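Local coordinates for molybdate-binding protein MolA (Haemophilus influenzae, PDB 3PSH) that binds molybdate and tungstate, but not sulfate or phosphate, in the periplasm and serves the MolBCA ABC transporter in low-affinity molybdate import, at residues A[73-77]-A[78-82]; A[30-34]-A[35-39]; A[246-249]-A[250-254]. All blocks are in the same frame, centred on the assembly; numbering follows the deposited sequence.

Contact 1 (A[73-77]-A[78-82]); sequences NSVNI and ESLLA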
# COMPACT_ATOMS: atom_id res chain seq x y z
N ASN A 73 13.29 -8.00 4.03
CA ASN A 73 14.05 -8.01 5.28
C ASN A 73 15.39 -8.78 5.22
O ASN A 73 15.99 -9.13 6.18
CB ASN A 73 13.14 -8.52 6.43
CG ASN A 73 12.74 -9.95 6.22
OD1 ASN A 73 13.16 -10.63 5.26
ND2 ASN A 73 11.79 -10.39 7.06
N SER A 74 15.88 -8.95 4.02
CA SER A 74 17.18 -9.68 3.76
C SER A 74 17.81 -9.13 2.45
O SER A 74 17.10 -8.66 1.51
CB SER A 74 17.00 -11.22 3.69
OG SER A 74 16.29 -11.62 2.48
N VAL A 75 19.16 -9.20 2.36
CA VAL A 75 19.79 -8.78 1.13
C VAL A 75 20.91 -9.77 0.83
O VAL A 75 21.37 -10.44 1.80
CB VAL A 75 20.31 -7.35 1.28
CG1 VAL A 75 21.41 -7.25 2.44
CG2 VAL A 75 20.85 -6.79 -0.15
N ASN A 76 21.21 -9.92 -0.48
CA ASN A 76 22.28 -10.86 -0.95
C ASN A 76 23.33 -9.88 -1.54
O ASN A 76 23.21 -9.47 -2.71
CB ASN A 76 21.73 -11.87 -1.99
CG ASN A 76 22.83 -12.76 -2.57
OD1 ASN A 76 23.99 -12.43 -2.47
ND2 ASN A 76 22.44 -13.97 -3.06
N ILE A 77 24.31 -9.52 -0.71
CA ILE A 77 25.28 -8.43 -1.08
C ILE A 77 26.06 -8.90 -2.32
O ILE A 77 26.21 -8.11 -3.27
CB ILE A 77 26.24 -8.12 0.05
CG1 ILE A 77 25.55 -7.43 1.27
CG2 ILE A 77 27.39 -7.16 -0.35
CD1 ILE A 77 24.91 -6.01 1.00
N GLU A 78 26.51 -10.17 -2.35
CA GLU A 78 27.23 -10.56 -3.61
C GLU A 78 26.40 -10.46 -4.88
O GLU A 78 26.98 -10.09 -5.91
CB GLU A 78 27.89 -11.95 -3.57
CG GLU A 78 28.75 -12.20 -2.33
CD GLU A 78 30.17 -11.77 -2.55
OE1 GLU A 78 30.46 -11.22 -3.63
OE2 GLU A 78 31.01 -11.84 -1.59
N SER A 79 25.09 -10.76 -4.88
CA SER A 79 24.28 -10.57 -6.03
C SER A 79 24.08 -9.05 -6.27
O SER A 79 24.05 -8.62 -7.44
CB SER A 79 22.87 -11.21 -5.87
OG SER A 79 23.00 -12.63 -6.06
N LEU A 80 23.92 -8.31 -5.18
CA LEU A 80 23.59 -6.87 -5.29
C LEU A 80 24.78 -6.11 -5.94
O LEU A 80 24.60 -5.33 -6.92
CB LEU A 80 23.34 -6.33 -3.89
CG LEU A 80 23.05 -4.84 -3.79
CD1 LEU A 80 21.74 -4.47 -4.57
CD2 LEU A 80 22.93 -4.36 -2.37
N LEU A 81 26.01 -6.37 -5.46
CA LEU A 81 27.17 -5.72 -6.09
C LEU A 81 27.35 -5.97 -7.60
O LEU A 81 27.85 -5.08 -8.29
CB LEU A 81 28.51 -6.02 -5.37
CG LEU A 81 28.56 -5.43 -3.97
CD1 LEU A 81 29.77 -5.98 -3.22
CD2 LEU A 81 28.68 -3.86 -4.03
N ALA A 82 26.97 -7.12 -8.12
CA ALA A 82 27.16 -7.37 -9.54
C ALA A 82 26.26 -6.39 -10.38
O ALA A 82 26.52 -6.15 -11.59
CB ALA A 82 26.84 -8.82 -9.86
O HOH W 1 25.97 -12.39 -0.47
O HOH W 2 25.30 -14.41 -4.84
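Asn76 is the N-cap of helix 77-82, and its OD1 meets Ser79 N. With chi1 at 175°, CG swings away from the backbone N and OD1 comes over the first turn. There OD1 accepts from Ser79 N at 3.1 Å, and the N-H points at it almost straight (165°). The donor sits above the plane of the amide rather than on a lone pair. OD1 takes a second bond, from water 1, at 2.8 Å. The same water accepts from Glu78 N at 3.0 Å. Water 2 adds a weak bond to OD1 and also meets Ser79 OG. Past the cap, Leu80 N donates to Asn76 O at 2.8 Å, and Leu81 N donates to Ile77 O. On the apolar side, Val75 CG2 touches Leu80 CD2 at 3.9 Å, and Ile77 CG2 meets Leu81 CD1. Val75 and Ile77 also lean on helix 96-103, while Leu80 reaches Pro69, Pro85 and Ile107. Asn76 OD1 thus serves Ser79 N directly and, through water 1, Glu78 N, two N-H groups with no helical carbonyl to bind; its backbone O takes Leu80 N in the first regular helix bond.

Contact 2 (A[30-34]-A[35-39]); sequences NIAVQ and LDATK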
# COMPACT_ATOMS: atom_id res chain seq x y z
N ASN A 30 5.77 0.33 -6.71
CA ASN A 30 4.52 0.69 -7.38
C ASN A 30 4.56 2.23 -7.59
O ASN A 30 4.15 2.69 -8.62
CB ASN A 30 3.36 0.24 -6.46
CG ASN A 30 2.00 0.64 -7.01
OD1 ASN A 30 1.79 0.63 -8.25
ND2 ASN A 30 1.07 0.93 -6.10
N ILE A 31 5.02 2.96 -6.60
CA ILE A 31 5.21 4.44 -6.82
C ILE A 31 6.12 4.73 -8.01
O ILE A 31 5.78 5.58 -8.86
CB ILE A 31 5.58 5.18 -5.49
CG1 ILE A 31 4.43 5.09 -4.45
CG2 ILE A 31 6.13 6.67 -5.82
CD1 ILE A 31 4.83 5.41 -3.06
N ALA A 32 7.28 4.07 -8.04
CA ALA A 32 8.24 4.32 -9.13
C ALA A 32 7.64 3.98 -10.47
O ALA A 32 7.93 4.71 -11.47
CB ALA A 32 9.54 3.48 -8.98
N VAL A 33 6.79 2.94 -10.52
CA VAL A 33 6.17 2.60 -11.78
C VAL A 33 5.28 3.80 -12.17
O VAL A 33 5.16 4.20 -13.35
CB VAL A 33 5.35 1.25 -11.65
CG1 VAL A 33 4.36 1.09 -12.84
CG2 VAL A 33 6.31 0.07 -11.50
N GLN A 34 4.60 4.36 -11.18
CA GLN A 34 3.65 5.45 -11.50
C GLN A 34 4.34 6.79 -11.76
O GLN A 34 3.71 7.80 -12.10
CB GLN A 34 2.55 5.62 -10.43
CG GLN A 34 1.70 4.31 -10.33
CD GLN A 34 0.67 4.44 -9.20
OE1 GLN A 34 -0.23 5.32 -9.27
NE2 GLN A 34 0.85 3.65 -8.12
N LEU A 35 5.61 6.87 -11.38
CA LEU A 35 6.47 8.02 -11.72
C LEU A 35 7.17 7.77 -13.08
O LEU A 35 7.93 8.69 -13.54
CB LEU A 35 7.53 8.17 -10.62
CG LEU A 35 7.04 8.64 -9.28
CD1 LEU A 35 8.27 8.71 -8.39
CD2 LEU A 35 6.28 10.05 -9.33
N ASP A 36 6.89 6.64 -13.75
CA ASP A 36 7.49 6.25 -15.09
C ASP A 36 9.02 6.24 -14.87
O ASP A 36 9.76 6.74 -15.74
CB ASP A 36 7.24 7.28 -16.23
CG ASP A 36 7.30 6.65 -17.65
OD1 ASP A 36 7.47 5.41 -17.80
OD2 ASP A 36 7.22 7.46 -18.64
N ALA A 37 9.47 5.59 -13.78
CA ALA A 37 10.91 5.56 -13.38
C ALA A 37 11.57 4.20 -13.59
O ALA A 37 12.76 4.03 -13.27
CB ALA A 37 11.12 6.03 -11.86
N THR A 38 10.89 3.23 -14.20
CA THR A 38 11.48 1.85 -14.18
C THR A 38 12.74 1.63 -15.02
O THR A 38 13.46 0.70 -14.80
CB THR A 38 10.47 0.77 -14.57
OG1 THR A 38 10.08 1.05 -15.89
CG2 THR A 38 9.22 0.87 -13.64
N LYS A 39 13.00 2.52 -15.96
CA LYS A 39 14.24 2.39 -16.73
C LYS A 39 15.46 2.71 -15.84
O LYS A 39 16.60 2.45 -16.22
CB LYS A 39 14.25 3.45 -17.76
CG LYS A 39 13.50 3.19 -19.01
CD LYS A 39 13.33 4.57 -19.66
CE LYS A 39 12.03 4.67 -20.46
NZ LYS A 39 10.83 5.11 -19.65
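Leu35 lies alongside Ile31, one turn earlier, and the two side chains point the same way. The touching atoms are Leu35 CD1 and Ile31 CG2, 3.9 Å apart. Leu35 CG is set beside its own backbone N (chi1 -70°), which also places it 3.3 Å from Ile31 O. Leu35 N donates to that same oxygen at 2.8 Å. A weak second bond runs from Leu35 N to Ala32 O.

Helix 26-34 then ends in a Schellman motif. Asp36 has positive phi (57°), and the chain folds back over the last turn. Ala37 N donates to Ala32 O at 2.9 Å. Asp36 N donates to Val33 O at 3.0 Å, from above the carbonyl plane. The reversal brings Ala37 CB to Ala32 CB at 4.2 Å, the apolar contact across the motif. One residue on, the methyl CG2 of Thr38 meets Val33 CG2 at 3.7 Å, while the Thr38 hydroxyl bonds to Glu62.

Gln34 carries its amide back along the helix. NE2 makes weak bonds to Asn30 O and OD1 and a further bond to Glu284, while OE1 is held by Tyr314. These buried polar ends are therefore satisfied.

The turn leads from helix 26-34, which starts at the molybdate ligands His26 and Gln27, into strand 41-44 at one edge of a parallel sheet. Helices 132-151 and 154-165 pack on Leu35, and helix 307-319 touches Val33 and Gln34 through Tyr319 and Phe318.

Contact 3 (A[246-249]-A[250-254]); sequences DVVP and QILND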
# COMPACT_ATOMS: atom_id res chain seq x y z
N ASP A 246 -7.52 -16.11 -3.87
CA ASP A 246 -7.91 -17.44 -3.33
C ASP A 246 -8.61 -17.34 -1.97
O ASP A 246 -9.33 -18.30 -1.51
CB ASP A 246 -6.67 -18.36 -3.18
CG ASP A 246 -6.01 -18.75 -4.52
OD1 ASP A 246 -6.57 -18.46 -5.62
OD2 ASP A 246 -4.92 -19.39 -4.43
N VAL A 247 -8.40 -16.21 -1.27
CA VAL A 247 -9.01 -16.09 0.05
C VAL A 247 -10.56 -16.06 -0.03
O VAL A 247 -11.21 -16.56 0.93
CB VAL A 247 -8.40 -14.89 0.86
CG1 VAL A 247 -9.21 -14.67 2.12
CG2 VAL A 247 -6.94 -15.17 1.13
N VAL A 248 -11.14 -15.58 -1.10
CA VAL A 248 -12.61 -15.50 -1.19
C VAL A 248 -13.27 -16.92 -1.25
O VAL A 248 -14.09 -17.23 -0.39
CB VAL A 248 -13.04 -14.64 -2.38
CG1 VAL A 248 -14.59 -14.61 -2.62
CG2 VAL A 248 -12.56 -13.12 -2.16
N PRO A 249 -12.87 -17.76 -2.21
CA PRO A 249 -13.47 -19.16 -2.20
C PRO A 249 -13.17 -19.93 -0.94
O PRO A 249 -14.05 -20.65 -0.49
CB PRO A 249 -12.94 -19.80 -3.51
CG PRO A 249 -11.54 -19.01 -3.65
CD PRO A 249 -12.04 -17.58 -3.40
N GLN A 250 -11.99 -19.76 -0.35
CA GLN A 250 -11.60 -20.31 0.95
C GLN A 250 -12.64 -19.97 2.00
O GLN A 250 -13.11 -20.86 2.74
CB GLN A 250 -10.25 -19.69 1.31
CG GLN A 250 -9.62 -20.11 2.56
CD GLN A 250 -8.12 -19.81 2.46
OE1 GLN A 250 -7.53 -19.94 1.36
NE2 GLN A 250 -7.54 -19.32 3.54
N ILE A 251 -12.94 -18.69 2.15
CA ILE A 251 -13.91 -18.26 3.12
C ILE A 251 -15.33 -18.77 2.79
O ILE A 251 -16.01 -19.29 3.69
CB ILE A 251 -13.90 -16.71 3.16
CG1 ILE A 251 -12.67 -16.32 4.01
CG2 ILE A 251 -15.17 -16.22 3.90
CD1 ILE A 251 -12.37 -14.78 3.92
N LEU A 252 -15.72 -18.65 1.55
CA LEU A 252 -17.07 -19.00 1.11
C LEU A 252 -17.31 -20.52 1.33
O LEU A 252 -18.45 -20.91 1.59
CB LEU A 252 -17.22 -18.62 -0.35
CG LEU A 252 -17.82 -17.26 -0.77
CD1 LEU A 252 -17.58 -16.18 0.20
CD2 LEU A 252 -17.65 -16.81 -2.23
N ASN A 253 -16.27 -21.34 1.21
CA ASN A 253 -16.42 -22.83 1.25
C ASN A 253 -16.09 -23.38 2.65
O ASN A 253 -16.10 -24.60 2.88
CB ASN A 253 -15.53 -23.46 0.21
CG ASN A 253 -15.83 -22.94 -1.23
OD1 ASN A 253 -16.94 -22.45 -1.56
ND2 ASN A 253 -14.79 -23.00 -2.08
N ASP A 254 -15.79 -22.47 3.59
CA ASP A 254 -15.39 -22.84 4.92
C ASP A 254 -16.61 -22.77 5.83
O ASP A 254 -17.10 -21.69 6.22
CB ASP A 254 -14.16 -22.03 5.40
CG ASP A 254 -13.67 -22.51 6.72
OD1 ASP A 254 -14.44 -23.22 7.44
OD2 ASP A 254 -12.47 -22.25 7.06
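Ile251 lies one turn after Val247 on the same face of helix 247-252. This short alpha-helix is in the beta-alpha-beta connection between the adjacent parallel strands 237-240 and 268-270, in the second half of this periplasmic binding protein. Ile251 can be followed outward. CB lies 3.5 Å from Val247 O. CG1 sits beside its own backbone N (chi1 -79°) and closes to 3.4 Å on that same oxygen. CD1, at the tip, meets Val247 CG1 at 3.6 Å, with the two side chains set at a slant to each other. The backbone N of Ile251 donates to Val247 O at 3.0 Å, so this carbonyl is both hydrogen-bonded and covered by the isoleucine chain.

The next pair is arranged differently. Val248 and Leu252 lie side by side and point the same way, with Val248 CG1 against Leu252 CD2 at 3.8 Å. Leu252 N donates to Val248 O.

The two pairs share strand 237-240, which Val247, Val248 and Ile251 all touch; Val248 and Leu252 also reach strand 268-270 through Leu270 and Val268. Leu263 of helix 261-264 touches both Ile251 and Leu252. The helix therefore packs over two adjacent strands of the sheet.

Pro249 and Gln250 are exposed. Gln250 N donates to Asp246 O as the helix starts. Past its end, Asp254 OD1 accepts from Gly256 N. The last i to i+4 bond runs from Asn253 N back to Pro249 O, 2.9 Å long and bent to 136° at the hydrogen.

In the fold
From the N terminus the chain meets contact 2, contact 1 and then contact 3. They follow in series; none nests in or crosses another. Contact 2 ends helix 26-34, turns the chain toward strand 41-44 and lies against helices 132-151 and 307-319. Contact 1 opens helix 77-82, which leads to strand 87-91 of the same sheet, and rests on helix 96-103. Contact 3 lies on strands 237-240 and 268-270 of the other sheet, with the same strand order 2-1-3-4. The centre of contact 3 is 37 Å from that of contact 1 and 34 Å from that of contact 2. Molybdate is about 10 Å from the side chain of Ile31 and about 13 Å from that of Val247.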